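PDB 6IYM: 5-oxopent-3-ene-1,2,5-tricarboxylate decarboxylase from Exiguobacterium antarcticum B7, which belongs to the fumarylacetoacetate hydrolase family of metal-dependent enzymes and holds a magnesium ion between acidic side chains. Local coordinates for residues 63-68 against 178-183; 126-131 against 151-156. One frame throughout, in Å; residues are numbered along the deposited sequence.

Contact 1: 63-68 against 178-183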
loop_
_atom_site.group_PDB
_atom_site.type_symbol
_atom_site.label_atom_id
_atom_site.label_comp_id
_atom_site.label_asym_id
_atom_site.label_seq_id
_atom_site.Cartn_x
_atom_site.Cartn_y
_atom_site.Cartn_z
ATOM N N LEU A 63 7.631 -19.681 7.567
ATOM C CA LEU A 63 7.667 -18.586 6.563
ATOM C C LEU A 63 6.951 -17.371 7.158
ATOM O O LEU A 63 6.387 -17.500 8.292
ATOM C CB LEU A 63 7.035 -19.065 5.253
ATOM C CG LEU A 63 7.742 -20.254 4.582
ATOM C CD1 LEU A 63 6.927 -20.751 3.399
ATOM C CD2 LEU A 63 9.170 -19.908 4.143
ATOM N N ALA A 64 6.983 -16.233 6.463
ATOM C CA ALA A 64 6.103 -15.091 6.796
ATOM C C ALA A 64 4.667 -15.618 6.804
ATOM O O ALA A 64 4.335 -16.491 6.018
ATOM C CB ALA A 64 6.307 -13.985 5.796
ATOM N N PRO A 65 3.773 -15.198 7.720
ATOM C CA PRO A 65 2.394 -15.689 7.695
ATOM C C PRO A 65 1.740 -15.666 6.302
ATOM O O PRO A 65 1.183 -16.659 5.921
ATOM C CB PRO A 65 1.753 -14.769 8.748
ATOM C CG PRO A 65 2.839 -14.654 9.783
ATOM C CD PRO A 65 4.061 -14.402 8.923
ATOM N N TYR A 66 1.855 -14.562 5.564
ATOM C CA TYR A 66 1.436 -14.467 4.139
ATOM C C TYR A 66 2.029 -13.192 3.557
ATOM O O TYR A 66 2.675 -12.452 4.330
ATOM C CB TYR A 66 -0.087 -14.459 4.017
ATOM C CG TYR A 66 -0.745 -13.419 4.885
ATOM C CD1 TYR A 66 -0.863 -12.107 4.476
ATOM C CD2 TYR A 66 -1.196 -13.746 6.149
ATOM C CE1 TYR A 66 -1.480 -11.158 5.276
ATOM C CE2 TYR A 66 -1.801 -12.812 6.967
ATOM C CZ TYR A 66 -1.945 -11.516 6.528
ATOM O OH TYR A 66 -2.545 -10.610 7.350
ATOM N N LEU A 67 1.884 -13.006 2.250
ATOM C CA LEU A 67 2.191 -11.740 1.540
ATOM C C LEU A 67 0.952 -10.859 1.660
ATOM O O LEU A 67 -0.115 -11.207 1.153
ATOM C CB LEU A 67 2.561 -12.039 0.086
ATOM C CG LEU A 67 3.009 -10.830 -0.739
ATOM C CD1 LEU A 67 4.389 -10.359 -0.312
ATOM C CD2 LEU A 67 2.996 -11.149 -2.231
ATOM N N PRO A 68 1.017 -9.728 2.394
ATOM C CA PRO A 68 -0.179 -8.940 2.648
ATOM C C PRO A 68 -0.717 -8.489 1.290
ATOM O O PRO A 68 0.049 -8.116 0.407
ATOM C CB PRO A 68 0.279 -7.769 3.529
ATOM C CG PRO A 68 1.710 -8.076 3.921
ATOM C CD PRO A 68 2.226 -9.097 2.926
ATOM N N CYS A 178 10.633 -5.384 6.247
ATOM C CA CYS A 178 9.419 -5.764 7.019
ATOM C C CYS A 178 9.410 -7.244 7.394
ATOM O O CYS A 178 8.560 -8.010 6.933
ATOM C CB CYS A 178 8.155 -5.354 6.263
ATOM S SG CYS A 178 6.716 -5.238 7.353
ATOM N N PRO A 179 10.280 -7.684 8.336
ATOM C CA PRO A 179 10.092 -8.944 9.038
ATOM C C PRO A 179 8.674 -9.045 9.578
ATOM O O PRO A 179 8.189 -8.074 10.151
ATOM C CB PRO A 179 11.046 -8.855 10.234
ATOM C CG PRO A 179 12.178 -8.018 9.679
ATOM C CD PRO A 179 11.494 -6.995 8.796
ATOM N N PHE A 180 8.067 -10.209 9.392
ATOM C CA PHE A 180 6.659 -10.477 9.729
ATOM C C PHE A 180 6.552 -11.926 10.177
ATOM O O PHE A 180 6.889 -12.801 9.399
ATOM C CB PHE A 180 5.800 -10.140 8.513
ATOM C CG PHE A 180 4.340 -10.504 8.611
ATOM C CD1 PHE A 180 3.611 -10.199 9.741
ATOM C CD2 PHE A 180 3.652 -10.972 7.494
ATOM C CE1 PHE A 180 2.256 -10.485 9.794
ATOM C CE2 PHE A 180 2.286 -11.220 7.536
ATOM C CZ PHE A 180 1.598 -11.019 8.699
ATOM N N GLY A 181 6.085 -12.167 11.395
ATOM C CA GLY A 181 5.831 -13.531 11.886
ATOM C C GLY A 181 6.079 -13.616 13.378
ATOM O O GLY A 181 6.065 -12.568 14.036
ATOM N N PRO A 182 6.384 -14.814 13.933
ATOM C CA PRO A 182 6.459 -16.067 13.175
ATOM C C PRO A 182 5.118 -16.785 12.974
ATOM O O PRO A 182 5.034 -17.696 12.206
ATOM C CB PRO A 182 7.286 -17.001 14.054
ATOM C CG PRO A 182 7.053 -16.487 15.474
ATOM C CD PRO A 182 6.758 -15.004 15.347
ATOM N N VAL A 183 4.134 -16.397 13.758
ATOM C CA VAL A 183 2.827 -17.092 13.861
ATOM C C VAL A 183 1.792 -15.988 14.073
ATOM O O VAL A 183 2.179 -14.854 14.422
ATOM C CB VAL A 183 2.817 -18.127 15.011
ATOM C CG1 VAL A 183 4.048 -19.012 15.016
ATOM C CG2 VAL A 183 2.671 -17.495 16.384
HETATM O O HOH W 1 4.226 -18.205 9.521
#
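Pro65 lies with its ring over one face of the Phe180 ring. Its CD is 3.8 Å from the centroid of the Phe180 ring and stands 15° off the ring normal, a CH-pi contact. The pyrrolidine reaches along the same ring, with Pro65 CB 3.8 Å from Phe180 CZ. Phe180 comes from a strand, while residues 63-68 form an irregular loop. The first torsion of Phe180 swings its CG anti to the backbone N (chi1 173°), and this carries the ring out toward the loop.

The far edge of the same ring meets Tyr66. Phe180 CE2 and CZ point at a face of the tyrosine ring. The centroids are 5.5 Å apart and the planes stand at 85°, a T-shaped pair. Tyr66 O meets the Phe180 edge near the ring plane, 3.5 Å from CE2. Phe180 is thus touched on a face and along its rim by two successive loop residues. The tyrosine hydroxyl is hydrogen-bonded to Gly234 O. Leu37 and Ile40 of helix 36-41 also touch the Tyr66 side chain.

The Pro65 ring also reaches the backbone of Gly181, with CD 3.6 Å from its CA. The backbone angles of Gly181 suit glycine, and a cis peptide bond follows it, before Pro182. Ala64 CA makes a CH...O contact with Phe180 O at 3.6 Å. A water lies within hydrogen-bonding distance of two carbonyls, 2.6 Å from Leu63 O and 2.8 Å from Pro182 O.

This buried contact sets the loop leading to strand 72-75 against strand 178-186. Direct hydrogen bonds between the two segments are absent, and Arg7 supplies polar bonds to the loop from outside. The chemistry implies that the direct fit rests on ring and CH contacts.

Contact 2: 126-131 against 151-156. With MG (magnesium ion), chain C.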
loop_
_atom_site.group_PDB
_atom_site.type_symbol
_atom_site.label_atom_id
_atom_site.label_comp_id
_atom_site.label_asym_id
_atom_site.label_seq_id
_atom_site.Cartn_x
_atom_site.Cartn_y
_atom_site.Cartn_z
ATOM N N GLU A 126 7.151 -4.347 16.962
ATOM C CA GLU A 126 5.724 -3.879 16.945
ATOM C C GLU A 126 4.717 -5.037 16.992
ATOM O O GLU A 126 4.953 -6.104 16.358
ATOM C CB GLU A 126 5.482 -3.011 15.713
ATOM C CG GLU A 126 6.355 -1.768 15.630
ATOM C CD GLU A 126 5.878 -0.631 14.711
ATOM O OE1 GLU A 126 4.695 -0.664 14.263
ATOM O OE2 GLU A 126 6.674 0.337 14.500
ATOM N N LEU A 127 3.615 -4.823 17.713
ATOM C CA LEU A 127 2.429 -5.709 17.686
ATOM C C LEU A 127 1.660 -5.424 16.398
ATOM O O LEU A 127 1.368 -4.252 16.131
ATOM C CB LEU A 127 1.555 -5.424 18.905
ATOM C CG LEU A 127 0.207 -6.140 18.933
ATOM C CD1 LEU A 127 0.396 -7.641 18.970
ATOM C CD2 LEU A 127 -0.614 -5.666 20.130
ATOM N N ALA A 128 1.374 -6.461 15.631
ATOM C CA ALA A 128 0.637 -6.378 14.363
ATOM C C ALA A 128 -0.779 -6.887 14.590
ATOM O O ALA A 128 -0.903 -8.012 15.079
ATOM C CB ALA A 128 1.316 -7.213 13.319
ATOM N N ILE A 129 -1.791 -6.086 14.248
ATOM C CA ILE A 129 -3.213 -6.546 14.132
ATOM C C ILE A 129 -3.443 -7.192 12.758
ATOM O O ILE A 129 -3.175 -6.535 11.725
ATOM C CB ILE A 129 -4.194 -5.376 14.329
ATOM C CG1 ILE A 129 -3.941 -4.613 15.630
ATOM C CG2 ILE A 129 -5.632 -5.869 14.224
ATOM C CD1 ILE A 129 -4.622 -3.249 15.663
ATOM N N ILE A 130 -4.013 -8.393 12.739
ATOM C CA ILE A 130 -4.421 -9.114 11.504
ATOM C C ILE A 130 -5.946 -9.034 11.339
ATOM O O ILE A 130 -6.653 -9.630 12.138
ATOM C CB ILE A 130 -3.945 -10.564 11.567
ATOM C CG1 ILE A 130 -2.456 -10.657 11.911
ATOM C CG2 ILE A 130 -4.269 -11.262 10.262
ATOM C CD1 ILE A 130 -1.559 -10.189 10.799
ATOM N N ILE A 131 -6.432 -8.354 10.306
ATOM C CA ILE A 131 -7.896 -8.115 10.087
ATOM C C ILE A 131 -8.454 -9.395 9.470
ATOM O O ILE A 131 -7.784 -9.956 8.577
ATOM C CB ILE A 131 -8.120 -6.875 9.206
ATOM C CG1 ILE A 131 -7.531 -5.618 9.846
ATOM C CG2 ILE A 131 -9.584 -6.697 8.831
ATOM C CD1 ILE A 131 -8.219 -5.195 11.121
ATOM N N SER A 151 0.259 -10.685 15.356
ATOM C CA SER A 151 1.622 -11.167 15.012
ATOM C C SER A 151 2.625 -10.067 15.324
ATOM O O SER A 151 2.268 -9.073 15.993
ATOM C CB SER A 151 1.656 -11.606 13.556
ATOM O OG SER A 151 2.791 -12.401 13.267
ATOM N N ILE A 152 3.860 -10.253 14.883
ATOM C CA ILE A 152 4.958 -9.283 15.110
ATOM C C ILE A 152 5.355 -8.722 13.756
ATOM O O ILE A 152 5.361 -9.469 12.795
ATOM C CB ILE A 152 6.143 -9.939 15.832
ATOM C CG1 ILE A 152 5.658 -10.865 16.951
ATOM C CG2 ILE A 152 7.110 -8.877 16.322
ATOM C CD1 ILE A 152 6.759 -11.611 17.686
ATOM N N ILE A 153 5.621 -7.427 13.724
ATOM C CA ILE A 153 6.268 -6.689 12.617
ATOM C C ILE A 153 7.522 -6.035 13.193
ATOM O O ILE A 153 7.430 -5.469 14.278
ATOM C CB ILE A 153 5.295 -5.651 12.032
ATOM C CG1 ILE A 153 4.193 -6.349 11.246
ATOM C CG2 ILE A 153 6.019 -4.623 11.189
ATOM C CD1 ILE A 153 4.647 -6.814 9.921
ATOM N N ASN A 154 8.636 -6.116 12.470
ATOM C CA ASN A 154 9.814 -5.241 12.673
ATOM C C ASN A 154 9.737 -4.173 11.584
ATOM O O ASN A 154 9.996 -4.500 10.391
ATOM C CB ASN A 154 11.125 -6.031 12.674
ATOM C CG ASN A 154 12.311 -5.224 13.165
ATOM O OD1 ASN A 154 12.247 -3.994 13.279
ATOM N ND2 ASN A 154 13.427 -5.897 13.354
ATOM N N ASP A 155 9.379 -2.952 11.982
ATOM C CA ASP A 155 9.229 -1.797 11.061
ATOM C C ASP A 155 10.637 -1.278 10.828
ATOM O O ASP A 155 10.973 -0.217 11.361
ATOM C CB ASP A 155 8.240 -0.755 11.624
ATOM C CG ASP A 155 8.095 0.555 10.843
ATOM O OD1 ASP A 155 8.579 0.634 9.701
ATOM O OD2 ASP A 155 7.502 1.528 11.402
ATOM N N VAL A 156 11.444 -2.019 10.089
ATOM C CA VAL A 156 12.849 -1.612 9.787
ATOM C C VAL A 156 12.772 -0.294 8.993
ATOM O O VAL A 156 11.876 -0.167 8.134
ATOM C CB VAL A 156 13.634 -2.706 9.033
ATOM C CG1 VAL A 156 15.027 -2.218 8.642
ATOM C CG2 VAL A 156 13.717 -4.009 9.799
HETATM MG MG MG C . 6.894 1.941 13.364
#
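The magnesium site of this protein sits where two antiparallel strands, 121-131 and 147-158, run side by side, and Glu126 and Asp155 meet at it. Glu126 OE2 binds the magnesium ion at 2.0 Å. Asp155 OD2 binds it at 2.1 Å. Glu126 OE2 and Asp155 OD2 are 3.4 Å apart as neighbouring ligands of the ion, and the carboxylate planes stand 80° apart. Glu124 completes the trio of acidic residues.

Second-shell partners fix both groups. Glu126 OE1 accepts from Gly240 N. Asp155 OD1 forms a salt bridge with Lys99, and its OD2 also takes a hydrogen bond from Lys172. Asp155 lies just past the paired strand, at the centre of an inverse gamma turn. Its CG is anti to the backbone N (chi1 174°), which turns the carboxylate toward the metal and Glu126.

Behind the site the strands pair within the large mixed sheet of the fold. Ala128 and Ser151 form a hydrogen-bonded pair, with Ala128 N to Ser151 O at 2.8 Å and Ser151 N to Ala128 O at 2.9 Å. Glu126 and Ile153 form the next one. Ile153 N gives a nearly straight bond to Glu126 O at 3.0 Å, but the bond back from Glu126 N to Ile153 O is weak. On the face that carries Glu126, Ala128 CB packs on Ile153 CG1 at 3.6 Å.

Contact 1 and contact 2 lie about 9 Å apart, centre to centre, near the centre of the folded chain. Along the sequence 63-68 comes first, then both segments of contact 2, then 178-183. Contact 1 thus brackets contact 2. Both use the same mixed sheet, in which strand 147-158 pairs with 121-131 and with 178-186. The two contacts touch: Ser151 OG is hydrogen-bonded to Val183 O, and the Phe180 side chain packs on Ile130 and Ile153. The magnesium ion belongs to contact 2 and is about 13 Å from the Phe180 side chain. The loop before strand 72-75 therefore packs against the sheet at strand 178-186, which neighbours the strand carrying Asp155.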